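Local coordinates for protein acetyl-CoA acetyltransferase (Elizabethkingia anophelis NUHP1, PDB 6BN2) that probably catalyses the condensation of two acetyl-CoA molecules to acetoacetyl-CoA, and the reverse cleavage, as a thiolase that passes through an acyl-thioester intermediate, at residues A[186-189]-A[190-194]; A[370-373]-A[374-378]. All coordinates share one frame; numbering follows the deposited sequence.

Both contacts are local, between residues close in sequence: along a helix in contact 1, round a helix end in contact 2. Contact 1 lies well inside helix 179-198, in the thiolase N-terminal domain. Contact 2 covers the last turn of helix 358-375 and the turn after it, in the C-terminal domain. Each mixes buried residues with others on the surface. Contact 1 joins regular helical bonds to a stacked amide and guanidinium and a tyrosine on calcium. Contact 2 has neither metal nor stack; its chemistry is that of a helix end, with carbonyls capped by backbone and side-chain N-H groups. The two do not touch, and their centres are about 19 Å apart.

Contact 1. Residues A[186-189]-A[190-194]; sequences AIQS and YERSA. With CA (calcium ion), chain B.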
loop_
_atom_site.group_PDB
_atom_site.type_symbol
_atom_site.label_atom_id
_atom_site.label_comp_id
_atom_site.label_asym_id
_atom_site.label_seq_id
_atom_site.Cartn_x
_atom_site.Cartn_y
_atom_site.Cartn_z
ATOM N N ALA A 186 25.999 10.371 -15.839
ATOM C CA ALA A 186 24.988 11.408 -15.656
ATOM C C ALA A 186 24.870 12.271 -16.904
ATOM O O ALA A 186 23.763 12.537 -17.382
ATOM C CB ALA A 186 25.327 12.273 -14.440
ATOM N N ILE A 187 26.010 12.705 -17.447
ATOM C CA ILE A 187 25.997 13.513 -18.660
ATOM C C ILE A 187 25.313 12.756 -19.788
ATOM O O ILE A 187 24.513 13.323 -20.542
ATOM C CB ILE A 187 27.430 13.929 -19.034
ATOM C CG1 ILE A 187 27.916 15.007 -18.067
ATOM C CG2 ILE A 187 27.486 14.406 -20.487
ATOM C CD1 ILE A 187 29.369 15.353 -18.220
ATOM N N GLN A 188 25.586 11.456 -19.902
ATOM C CA GLN A 188 24.909 10.670 -20.928
ATOM C C GLN A 188 23.399 10.639 -20.698
ATOM O O GLN A 188 22.620 10.729 -21.651
ATOM C CB GLN A 188 25.492 9.258 -20.970
ATOM C CG GLN A 188 24.816 8.343 -21.978
ATOM C CD GLN A 188 25.777 7.313 -22.554
ATOM O OE1 GLN A 188 26.656 7.642 -23.353
ATOM N NE2 GLN A 188 25.619 6.067 -22.143
ATOM N N SER A 189 22.958 10.527 -19.437
ATOM C CA SER A 189 21.521 10.533 -19.177
ATOM C C SER A 189 20.891 11.871 -19.574
ATOM O O SER A 189 19.829 11.901 -20.210
ATOM C CB SER A 189 21.257 10.215 -17.699
ATOM O OG SER A 189 19.869 10.087 -17.438
ATOM N N TYR A 190 21.544 12.986 -19.237
ATOM C CA TYR A 190 21.048 14.291 -19.680
ATOM C C TYR A 190 21.005 14.394 -21.202
ATOM O O TYR A 190 20.035 14.919 -21.771
ATOM C CB TYR A 190 21.909 15.426 -19.105
ATOM C CG TYR A 190 21.667 15.670 -17.628
ATOM C CD1 TYR A 190 20.547 16.365 -17.192
ATOM C CD2 TYR A 190 22.563 15.213 -16.679
ATOM C CE1 TYR A 190 20.322 16.582 -15.832
ATOM C CE2 TYR A 190 22.346 15.414 -15.331
ATOM C CZ TYR A 190 21.230 16.093 -14.913
ATOM O OH TYR A 190 21.036 16.306 -13.562
ATOM N N GLU A 191 22.068 13.941 -21.872
ATOM C CA GLU A 191 22.119 14.051 -23.327
ATOM C C GLU A 191 21.040 13.198 -23.975
ATOM O O GLU A 191 20.372 13.636 -24.919
ATOM C CB GLU A 191 23.490 13.626 -23.830
ATOM C CG GLU A 191 24.600 14.591 -23.522
ATOM C CD GLU A 191 25.951 14.022 -23.899
ATOM O OE1 GLU A 191 26.075 12.778 -23.981
ATOM O OE2 GLU A 191 26.893 14.815 -24.090
ATOM N N ARG A 192 20.868 11.968 -23.489
ATOM C CA ARG A 192 19.872 11.083 -24.078
ATOM C C ARG A 192 18.470 11.618 -23.855
ATOM O O ARG A 192 17.611 11.488 -24.735
ATOM C CB ARG A 192 19.998 9.681 -23.488
ATOM C CG ARG A 192 21.227 8.928 -23.965
ATOM C CD ARG A 192 21.309 7.593 -23.199
ATOM N NE ARG A 192 22.325 6.745 -23.773
ATOM C CZ ARG A 192 22.494 5.471 -23.449
ATOM N NH1 ARG A 192 21.702 4.925 -22.547
ATOM N NH2 ARG A 192 23.451 4.755 -24.025
ATOM N N SER A 193 18.223 12.213 -22.681
ATOM C CA SER A 193 16.898 12.755 -22.381
ATOM C C SER A 193 16.561 13.900 -23.326
ATOM O O SER A 193 15.453 13.973 -23.868
ATOM C CB SER A 193 16.849 13.243 -20.933
ATOM O OG SER A 193 17.026 12.145 -20.026
ATOM N N ALA A 194 17.500 14.827 -23.501
ATOM C CA ALA A 194 17.256 15.953 -24.399
ATOM C C ALA A 194 17.063 15.477 -25.834
ATOM O O ALA A 194 16.209 16.003 -26.565
ATOM C CB ALA A 194 18.410 16.948 -24.308
HETATM CA CA CA B . 20.726 15.078 -11.043
HETATM O O HOH W 1 19.009 15.730 -12.368
#
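The side-chain amide of Gln188 stacks on one face of the Arg192 guanidinium. The two planes are only 6° apart. Gln188 NE2 sits over the rim of the group, 3.2 Å from Arg192 NH2. Both atoms are donors, so this is a stack and not a hydrogen bond. Gln188 CG is anti to its backbone N (chi1 178°), and a bend at chi2 brings the amide over the extended arginine chain. Arg192 NH2 also hydrogen-bonds to the carbonyl O of Ala342, a second hold on the group.

The Tyr190 ring has Ile187 CA at its edge. Its CD2 is 3.0 Å from Ala186 O, in an oblique approach. Ala186 O also accepts the backbone N-H of Tyr190, with Tyr190 N 2.9 Å away. At the far end of the ring, Tyr190 OH binds the calcium ion at 2.8 Å. A water binds the same ion at 2.3 Å, and Ala254 O is a further ligand.

Ser189 O takes two bonds from one residue. Ser193 OG donates to Ser189 O at 2.8 Å, and Ser193 N reaches Ser189 O at 3.0 Å from the opposite face of the carbonyl plane. The hydroxyl can reach back because it lies beside its own backbone N (chi1 -64°). Ser189 OG is hydrogen-bonded to Glu325 OE1 and to the backbone N of Gly350. Ser189 and Ser193 also pack on Ala353 of helix 351-354. The arrangement is a regular alpha-helix with i to i+4 side-chain pairs, and its tyrosine forms part of a calcium site.

Contact 2. Residues A[370-373]-A[374-378]; sequences INVL and KQNNA
Val372 O is gripped by two groups of Asn376. Asn376 ND2 donates to Val372 O at 2.8 Å, with an N-H...O angle of 166°. Asn376 N adds a weak bond to Val372 O at 3.1 Å. This is the C-terminal end of helix 358-375, closed by a Schellman motif. Ala378 N bonds to Leu373 O at 2.9 Å, and Asn377 N bonds to Lys374 O at 3.2 Å. Asn377 is the C-prime residue and has the positive phi (50°) that the motif needs.

The Asn376 side chain lies alongside Val372, pointing the same way. Its CG stands beside its own backbone N (chi1 -68°), which turns ND2 back toward the helix. Val372 O lies close to the amide plane. The bond thus runs along an N-H direction and helps fix the rotation of the amide.

The extended Gln375 chain passes close over Asn371 O, which also accepts the backbone N-H of Gln375, with Gln375 N 2.8 Å from Asn371 O. The Gln375 amide is held further by Lys201 O and by Asn348. Ile370 and Lys374 lie side by side, and Lys374 NZ goes on to Asn399 and Leu280 O. Ile370 and Leu373 pack on Ile397 of strand 391-399, while Val372 and Ala378 meet Phe320 of strand 320-323. The helix end is thus set against the large mixed sheet. Across the turn, Leu373 CD2 meets Ala378 CB at 3.7 Å.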
loop_
_atom_site.group_PDB
_atom_site.type_symbol
_atom_site.label_atom_id
_atom_site.label_comp_id
_atom_site.label_asym_id
_atom_site.label_seq_id
_atom_site.Cartn_x
_atom_site.Cartn_y
_atom_site.Cartn_z
ATOM N N ILE A 370 7.893 0.423 -22.884
ATOM C CA ILE A 370 6.966 0.066 -23.967
ATOM C C ILE A 370 7.286 0.864 -25.219
ATOM O O ILE A 370 7.327 0.332 -26.339
ATOM C CB ILE A 370 5.510 0.291 -23.520
ATOM C CG1 ILE A 370 5.130 -0.774 -22.495
ATOM C CG2 ILE A 370 4.556 0.293 -24.739
ATOM C CD1 ILE A 370 3.873 -0.429 -21.687
ATOM N N ASN A 371 7.500 2.162 -25.047
ATOM C CA ASN A 371 7.740 3.007 -26.201
ATOM C C ASN A 371 9.144 2.839 -26.755
ATOM O O ASN A 371 9.322 2.903 -27.968
ATOM C CB ASN A 371 7.422 4.450 -25.821
ATOM C CG ASN A 371 5.934 4.642 -25.660
ATOM O OD1 ASN A 371 5.385 4.607 -24.536
ATOM N ND2 ASN A 371 5.256 4.751 -26.783
ATOM N N VAL A 372 10.141 2.598 -25.902
ATOM C CA VAL A 372 11.477 2.263 -26.397
ATOM C C VAL A 372 11.420 1.041 -27.310
ATOM O O VAL A 372 12.022 1.022 -28.394
ATOM C CB VAL A 372 12.449 2.033 -25.226
ATOM C CG1 VAL A 372 13.697 1.286 -25.718
ATOM C CG2 VAL A 372 12.834 3.354 -24.545
ATOM N N LEU A 373 10.691 -0.002 -26.888
ATOM C CA LEU A 373 10.604 -1.197 -27.727
ATOM C C LEU A 373 9.959 -0.893 -29.079
ATOM O O LEU A 373 10.424 -1.375 -30.116
ATOM C CB LEU A 373 9.841 -2.308 -27.000
ATOM C CG LEU A 373 10.483 -2.838 -25.726
ATOM C CD1 LEU A 373 9.511 -3.850 -25.100
ATOM C CD2 LEU A 373 11.845 -3.487 -26.014
ATOM N N LYS A 374 8.891 -0.095 -29.096
ATOM C CA LYS A 374 8.240 0.216 -30.366
ATOM C C LYS A 374 9.126 1.096 -31.239
ATOM O O LYS A 374 9.204 0.886 -32.456
ATOM C CB LYS A 374 6.887 0.878 -30.106
ATOM C CG LYS A 374 5.896 -0.103 -29.489
ATOM C CD LYS A 374 4.530 0.511 -29.239
ATOM C CE LYS A 374 3.614 -0.534 -28.618
ATOM N NZ LYS A 374 3.516 -1.738 -29.498
ATOM N N GLN A 375 9.819 2.065 -30.627
ATOM C CA GLN A 375 10.694 2.964 -31.381
ATOM C C GLN A 375 11.832 2.217 -32.053
ATOM O O GLN A 375 12.347 2.661 -33.091
ATOM C CB GLN A 375 11.250 4.041 -30.448
ATOM C CG GLN A 375 10.172 5.051 -30.029
ATOM C CD GLN A 375 10.475 5.759 -28.724
ATOM O OE1 GLN A 375 11.580 5.673 -28.192
ATOM N NE2 GLN A 375 9.474 6.455 -28.190
ATOM N N ASN A 376 12.229 1.084 -31.488
ATOM C CA ASN A 376 13.352 0.311 -31.994
ATOM C C ASN A 376 12.923 -1.007 -32.632
ATOM O O ASN A 376 13.783 -1.848 -32.910
ATOM C CB ASN A 376 14.345 0.082 -30.851
ATOM C CG ASN A 376 15.021 1.371 -30.416
ATOM O OD1 ASN A 376 15.996 1.796 -31.036
ATOM N ND2 ASN A 376 14.499 2.012 -29.376
ATOM N N ASN A 377 11.622 -1.192 -32.882
ATOM C CA ASN A 377 11.106 -2.397 -33.529
ATOM C C ASN A 377 11.635 -3.658 -32.847
ATOM O O ASN A 377 12.082 -4.605 -33.499
ATOM C CB ASN A 377 11.452 -2.397 -35.020
ATOM C CG ASN A 377 10.672 -3.433 -35.799
ATOM O OD1 ASN A 377 9.518 -3.723 -35.480
ATOM N ND2 ASN A 377 11.299 -4.001 -36.824
ATOM N N ALA A 378 11.585 -3.656 -31.523
ATOM C CA ALA A 378 12.159 -4.696 -30.684
ATOM C C ALA A 378 11.067 -5.631 -30.169
ATOM O O ALA A 378 9.875 -5.394 -30.361
ATOM C CB ALA A 378 12.919 -4.062 -29.513
#